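Local coordinates for tRNA (guanosine(18)-2'-O)-methyltransferase (PDB 1ZJR), which catalyses 2'-O-methylation of guanosine 18 in a subset of tRNAs, using S-adenosyl-L-methionine as methyl donor, at residues Gln23-Asn35 with Lys119-Ser133. Sequence-based numbering, arbitrary orientation.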
loop_
_atom_site.group_PDB
_atom_site.type_symbol
_atom_site.label_atom_id
_atom_site.label_comp_id
_atom_site.label_asym_id
_atom_site.label_seq_id
_atom_site.Cartn_x
_atom_site.Cartn_y
_atom_site.Cartn_z
ATOM N N GLN A 23 3.738 -7.590 5.968
ATOM C CA GLN A 23 4.009 -8.267 4.704
ATOM C C GLN A 23 5.011 -7.399 3.941
ATOM O O GLN A 23 4.620 -6.522 3.171
ATOM C CB GLN A 23 2.716 -8.393 3.893
ATOM C CG GLN A 23 1.591 -9.096 4.627
ATOM C CD GLN A 23 1.942 -10.525 4.977
ATOM O OE1 GLN A 23 2.088 -10.880 6.152
ATOM N NE2 GLN A 23 2.095 -11.353 3.956
ATOM N N LYS A 24 6.300 -7.647 4.147
ATOM C CA LYS A 24 7.336 -6.842 3.506
ATOM C C LYS A 24 7.256 -6.939 1.995
ATOM O O LYS A 24 7.828 -6.126 1.272
ATOM C CB LYS A 24 8.724 -7.306 3.961
ATOM C CG LYS A 24 9.212 -8.561 3.266
ATOM C CD LYS A 24 10.682 -8.815 3.576
ATOM C CE LYS A 24 11.239 -9.928 2.703
ATOM N NZ LYS A 24 12.682 -10.184 2.982
ATOM N N ASP A 25 6.501 -7.934 1.555
ATOM C CA ASP A 25 6.305 -8.302 0.166
ATOM C C ASP A 25 5.115 -7.654 -0.565
ATOM O O ASP A 25 5.043 -7.679 -1.799
ATOM C CB ASP A 25 6.151 -9.823 0.157
ATOM C CG ASP A 25 6.265 -10.404 -1.195
ATOM O OD1 ASP A 25 7.220 -10.024 -1.905
ATOM O OD2 ASP A 25 5.411 -11.245 -1.541
ATOM N N LEU A 26 4.178 -7.101 0.195
ATOM C CA LEU A 26 2.985 -6.479 -0.379
ATOM C C LEU A 26 3.154 -4.956 -0.345
ATOM O O LEU A 26 3.022 -4.333 0.706
ATOM C CB LEU A 26 1.754 -6.906 0.425
ATOM C CG LEU A 26 0.384 -6.464 -0.098
ATOM C CD1 LEU A 26 0.194 -6.946 -1.533
ATOM C CD2 LEU A 26 -0.694 -7.031 0.800
ATOM N N ILE A 27 3.450 -4.376 -1.504
ATOM C CA ILE A 27 3.707 -2.941 -1.623
ATOM C C ILE A 27 2.531 -2.201 -2.241
ATOM O O ILE A 27 1.839 -2.740 -3.096
ATOM C CB ILE A 27 4.940 -2.674 -2.534
ATOM C CG1 ILE A 27 6.102 -3.591 -2.136
ATOM C CG2 ILE A 27 5.349 -1.200 -2.459
ATOM C CD1 ILE A 27 6.603 -3.393 -0.725
ATOM N N VAL A 28 2.313 -0.966 -1.806
ATOM C CA VAL A 28 1.237 -0.157 -2.371
ATOM C C VAL A 28 1.835 1.131 -2.934
ATOM O O VAL A 28 2.706 1.747 -2.316
ATOM C CB VAL A 28 0.170 0.223 -1.316
ATOM C CG1 VAL A 28 -0.854 1.175 -1.937
ATOM C CG2 VAL A 28 -0.536 -1.027 -0.806
ATOM N N PHE A 29 1.364 1.525 -4.111
ATOM C CA PHE A 29 1.827 2.746 -4.758
ATOM C C PHE A 29 0.587 3.589 -5.046
ATOM O O PHE A 29 -0.303 3.149 -5.773
ATOM C CB PHE A 29 2.529 2.418 -6.078
ATOM C CG PHE A 29 3.276 3.585 -6.676
ATOM C CD1 PHE A 29 4.665 3.640 -6.613
ATOM C CD2 PHE A 29 2.588 4.641 -7.274
ATOM C CE1 PHE A 29 5.366 4.731 -7.135
ATOM C CE2 PHE A 29 3.279 5.738 -7.799
ATOM C CZ PHE A 29 4.674 5.782 -7.728
ATOM N N ALA A 30 0.530 4.783 -4.458
ATOM C CA ALA A 30 -0.592 5.695 -4.646
ATOM C C ALA A 30 -0.220 6.664 -5.762
ATOM O O ALA A 30 0.668 7.506 -5.609
ATOM C CB ALA A 30 -0.878 6.458 -3.357
ATOM N N ASP A 31 -0.909 6.536 -6.887
ATOM C CA ASP A 31 -0.623 7.367 -8.040
ATOM C C ASP A 31 -1.526 8.578 -8.132
ATOM O O ASP A 31 -2.661 8.486 -8.592
ATOM C CB ASP A 31 -0.736 6.539 -9.324
ATOM C CG ASP A 31 -0.592 7.388 -10.572
ATOM O OD1 ASP A 31 0.175 8.368 -10.527
ATOM O OD2 ASP A 31 -1.235 7.075 -11.592
ATOM N N ASN A 32 -1.004 9.710 -7.671
ATOM C CA ASN A 32 -1.711 10.979 -7.708
ATOM C C ASN A 32 -3.080 10.966 -7.034
ATOM O O ASN A 32 -4.087 11.343 -7.644
ATOM C CB ASN A 32 -1.843 11.442 -9.166
ATOM C CG ASN A 32 -2.221 12.907 -9.283
ATOM O OD1 ASN A 32 -2.033 13.685 -8.345
ATOM N ND2 ASN A 32 -2.744 13.293 -10.442
ATOM N N VAL A 33 -3.123 10.543 -5.771
ATOM C CA VAL A 33 -4.385 10.537 -5.033
ATOM C C VAL A 33 -4.728 11.984 -4.699
ATOM O O VAL A 33 -3.958 12.682 -4.039
ATOM C CB VAL A 33 -4.281 9.704 -3.735
ATOM C CG1 VAL A 33 -5.456 10.014 -2.811
ATOM C CG2 VAL A 33 -4.281 8.224 -4.085
ATOM N N LYS A 34 -5.896 12.414 -5.162
ATOM C CA LYS A 34 -6.380 13.778 -4.983
ATOM C C LYS A 34 -6.314 14.405 -3.591
ATOM O O LYS A 34 -5.380 15.147 -3.286
ATOM C CB LYS A 34 -7.815 13.881 -5.511
ATOM C CG LYS A 34 -8.000 14.884 -6.642
ATOM C CD LYS A 34 -7.692 16.301 -6.178
ATOM C CE LYS A 34 -7.929 17.319 -7.285
ATOM N NZ LYS A 34 -7.606 18.705 -6.835
ATOM N N ASN A 35 -7.296 14.113 -2.744
ATOM C CA ASN A 35 -7.334 14.727 -1.419
ATOM C C ASN A 35 -6.709 13.939 -0.279
ATOM O O ASN A 35 -6.604 12.708 -0.323
ATOM C CB ASN A 35 -8.774 15.107 -1.062
ATOM C CG ASN A 35 -9.650 13.908 -0.812
ATOM O OD1 ASN A 35 -9.737 13.408 0.310
ATOM N ND2 ASN A 35 -10.302 13.429 -1.862
ATOM N N LYS A 119 2.201 -13.545 -4.012
ATOM C CA LYS A 119 3.576 -13.426 -4.499
ATOM C C LYS A 119 3.991 -11.961 -4.354
ATOM O O LYS A 119 3.140 -11.100 -4.147
ATOM C CB LYS A 119 3.653 -13.823 -5.976
ATOM C CG LYS A 119 2.737 -12.997 -6.864
ATOM C CD LYS A 119 2.953 -13.267 -8.347
ATOM C CE LYS A 119 2.535 -14.668 -8.740
ATOM N NZ LYS A 119 2.595 -14.836 -10.221
ATOM N N PRO A 120 5.303 -11.661 -4.442
ATOM C CA PRO A 120 5.751 -10.266 -4.322
ATOM C C PRO A 120 4.919 -9.410 -5.267
ATOM O O PRO A 120 4.920 -9.625 -6.490
ATOM C CB PRO A 120 7.218 -10.343 -4.734
ATOM C CG PRO A 120 7.627 -11.690 -4.188
ATOM C CD PRO A 120 6.453 -12.571 -4.595
ATOM N N THR A 121 4.218 -8.435 -4.699
ATOM C CA THR A 121 3.325 -7.584 -5.472
ATOM C C THR A 121 3.338 -6.105 -5.108
ATOM O O THR A 121 3.438 -5.741 -3.940
ATOM C CB THR A 121 1.860 -8.048 -5.286
ATOM O OG1 THR A 121 1.732 -9.410 -5.703
ATOM C CG2 THR A 121 0.894 -7.163 -6.090
ATOM N N VAL A 122 3.225 -5.259 -6.124
ATOM C CA VAL A 122 3.119 -3.824 -5.902
ATOM C C VAL A 122 1.735 -3.476 -6.452
ATOM O O VAL A 122 1.501 -3.602 -7.651
ATOM C CB VAL A 122 4.169 -2.993 -6.692
ATOM C CG1 VAL A 122 3.866 -1.506 -6.516
ATOM C CG2 VAL A 122 5.584 -3.284 -6.190
ATOM N N LEU A 123 0.815 -3.082 -5.576
ATOM C CA LEU A 123 -0.528 -2.696 -6.002
ATOM C C LEU A 123 -0.526 -1.193 -6.272
ATOM O O LEU A 123 -0.236 -0.405 -5.373
ATOM C CB LEU A 123 -1.557 -2.999 -4.902
ATOM C CG LEU A 123 -2.947 -2.397 -5.160
ATOM C CD1 LEU A 123 -3.561 -3.053 -6.391
ATOM C CD2 LEU A 123 -3.841 -2.592 -3.941
ATOM N N VAL A 124 -0.849 -0.796 -7.500
ATOM C CA VAL A 124 -0.876 0.623 -7.842
ATOM C C VAL A 124 -2.315 1.098 -7.998
ATOM O O VAL A 124 -3.077 0.539 -8.789
ATOM C CB VAL A 124 -0.125 0.908 -9.170
ATOM C CG1 VAL A 124 0.065 2.414 -9.349
ATOM C CG2 VAL A 124 1.223 0.194 -9.177
ATOM N N VAL A 125 -2.677 2.130 -7.235
ATOM C CA VAL A 125 -4.022 2.697 -7.279
ATOM C C VAL A 125 -3.864 4.185 -7.564
ATOM O O VAL A 125 -2.765 4.722 -7.453
ATOM C CB VAL A 125 -4.761 2.528 -5.926
ATOM C CG1 VAL A 125 -4.906 1.049 -5.582
ATOM C CG2 VAL A 125 -3.997 3.253 -4.828
ATOM N N GLY A 126 -4.945 4.863 -7.927
ATOM C CA GLY A 126 -4.795 6.284 -8.192
ATOM C C GLY A 126 -6.057 7.002 -8.600
ATOM O O GLY A 126 -7.114 6.388 -8.727
ATOM N N ASN A 127 -5.934 8.310 -8.800
ATOM C CA ASN A 127 -7.056 9.141 -9.208
ATOM C C ASN A 127 -6.904 9.745 -10.596
ATOM O O ASN A 127 -7.408 10.843 -10.844
ATOM C CB ASN A 127 -7.286 10.279 -8.218
ATOM C CG ASN A 127 -8.131 9.863 -7.039
ATOM O OD1 ASN A 127 -9.220 9.302 -7.201
ATOM N ND2 ASN A 127 -7.648 10.150 -5.845
ATOM N N GLU A 128 -6.195 9.065 -11.491
ATOM C CA GLU A 128 -6.073 9.579 -12.852
ATOM C C GLU A 128 -7.359 9.121 -13.534
ATOM O O GLU A 128 -8.116 8.333 -12.965
ATOM C CB GLU A 128 -4.839 9.014 -13.571
ATOM C CG GLU A 128 -3.487 9.482 -12.998
ATOM C CD GLU A 128 -3.256 10.998 -13.086
ATOM O OE1 GLU A 128 -2.198 11.466 -12.615
ATOM O OE2 GLU A 128 -4.120 11.726 -13.618
ATOM N N LEU A 129 -7.608 9.612 -14.742
ATOM C CA LEU A 129 -8.828 9.285 -15.474
ATOM C C LEU A 129 -9.273 7.824 -15.406
ATOM O O LEU A 129 -10.438 7.538 -15.113
ATOM C CB LEU A 129 -8.676 9.707 -16.940
ATOM C CG LEU A 129 -9.963 9.674 -17.764
ATOM C CD1 LEU A 129 -11.000 10.581 -17.117
ATOM C CD2 LEU A 129 -9.678 10.125 -19.187
ATOM N N GLN A 130 -8.358 6.899 -15.674
ATOM C CA GLN A 130 -8.704 5.479 -15.642
ATOM C C GLN A 130 -8.074 4.733 -14.461
ATOM O O GLN A 130 -7.910 3.514 -14.500
ATOM C CB GLN A 130 -8.296 4.822 -16.966
ATOM C CG GLN A 130 -9.037 5.402 -18.171
ATOM C CD GLN A 130 -8.651 4.748 -19.484
ATOM O OE1 GLN A 130 -9.030 3.610 -19.769
ATOM N NE2 GLN A 130 -7.883 5.465 -20.288
ATOM N N GLY A 131 -7.753 5.468 -13.401
ATOM C CA GLY A 131 -7.143 4.860 -12.229
ATOM C C GLY A 131 -5.701 5.320 -12.166
ATOM O O GLY A 131 -5.391 6.357 -11.574
ATOM N N VAL A 132 -4.814 4.543 -12.774
ATOM C CA VAL A 132 -3.409 4.907 -12.827
ATOM C C VAL A 132 -3.211 5.621 -14.163
ATOM O O VAL A 132 -4.094 5.610 -15.020
ATOM C CB VAL A 132 -2.485 3.665 -12.780
ATOM C CG1 VAL A 132 -2.690 2.907 -11.458
ATOM C CG2 VAL A 132 -2.768 2.756 -13.973
ATOM N N SER A 133 -2.055 6.244 -14.338
ATOM C CA SER A 133 -1.769 6.946 -15.583
ATOM C C SER A 133 -1.458 5.946 -16.690
ATOM O O SER A 133 -1.207 4.769 -16.429
ATOM C CB SER A 133 -0.566 7.862 -15.391
ATOM O OG SER A 133 0.565 7.097 -15.013
#
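Val122 and Val124 share a face of the sheet with Ile27 and Phe29, and their methyls mesh with these neighbours. CG2 of Val122 sits against Ile27 CB at 3.8 Å, while its CG1 lies near Phe29 CB. Phe29 and Val124 lie side by side: with CG anti to the backbone N (chi1 -168°), the Phe29 ring runs next to Val124, whose CG1 meets Phe29 CD2 obliquely at 4.0 Å. Beneath them, strands 26-31 and 121-126 run parallel, 22° apart, in a ladder whose bonds include Leu123 N to Ile27 O (2.7 Å) and Asp31 N to Val125 O (2.7 Å). On the other face, Leu123 and Val125 pack against helix 157-174.

Beyond the strands, the loop of 127-133 curls back under Asp31. Asp31 OD2 accepts a hydrogen bond from Ser133 N at 3.0 Å, nearly along the C-O axis though bent at the hydrogen (135°), and Glu128 CG and Val132 CA lie beside the same oxygen. Asn32 crosses Glu128 at about a right angle; Asn32 ND2 donates a hydrogen bond to Glu128 OE1 at 2.9 Å, coming from above the carboxylate plane.

This is a central pair of the parallel SPOUT sheet, and Val132 touches Thr103, a predicted S-adenosyl-L-methionine-binding residue. The two carboxylates have separate donors: Ser133 N ties the loop to the strand through Asp31 OD2, and Asn32 ND2 holds Glu128, while the buried Asp31 OD1 has no partner.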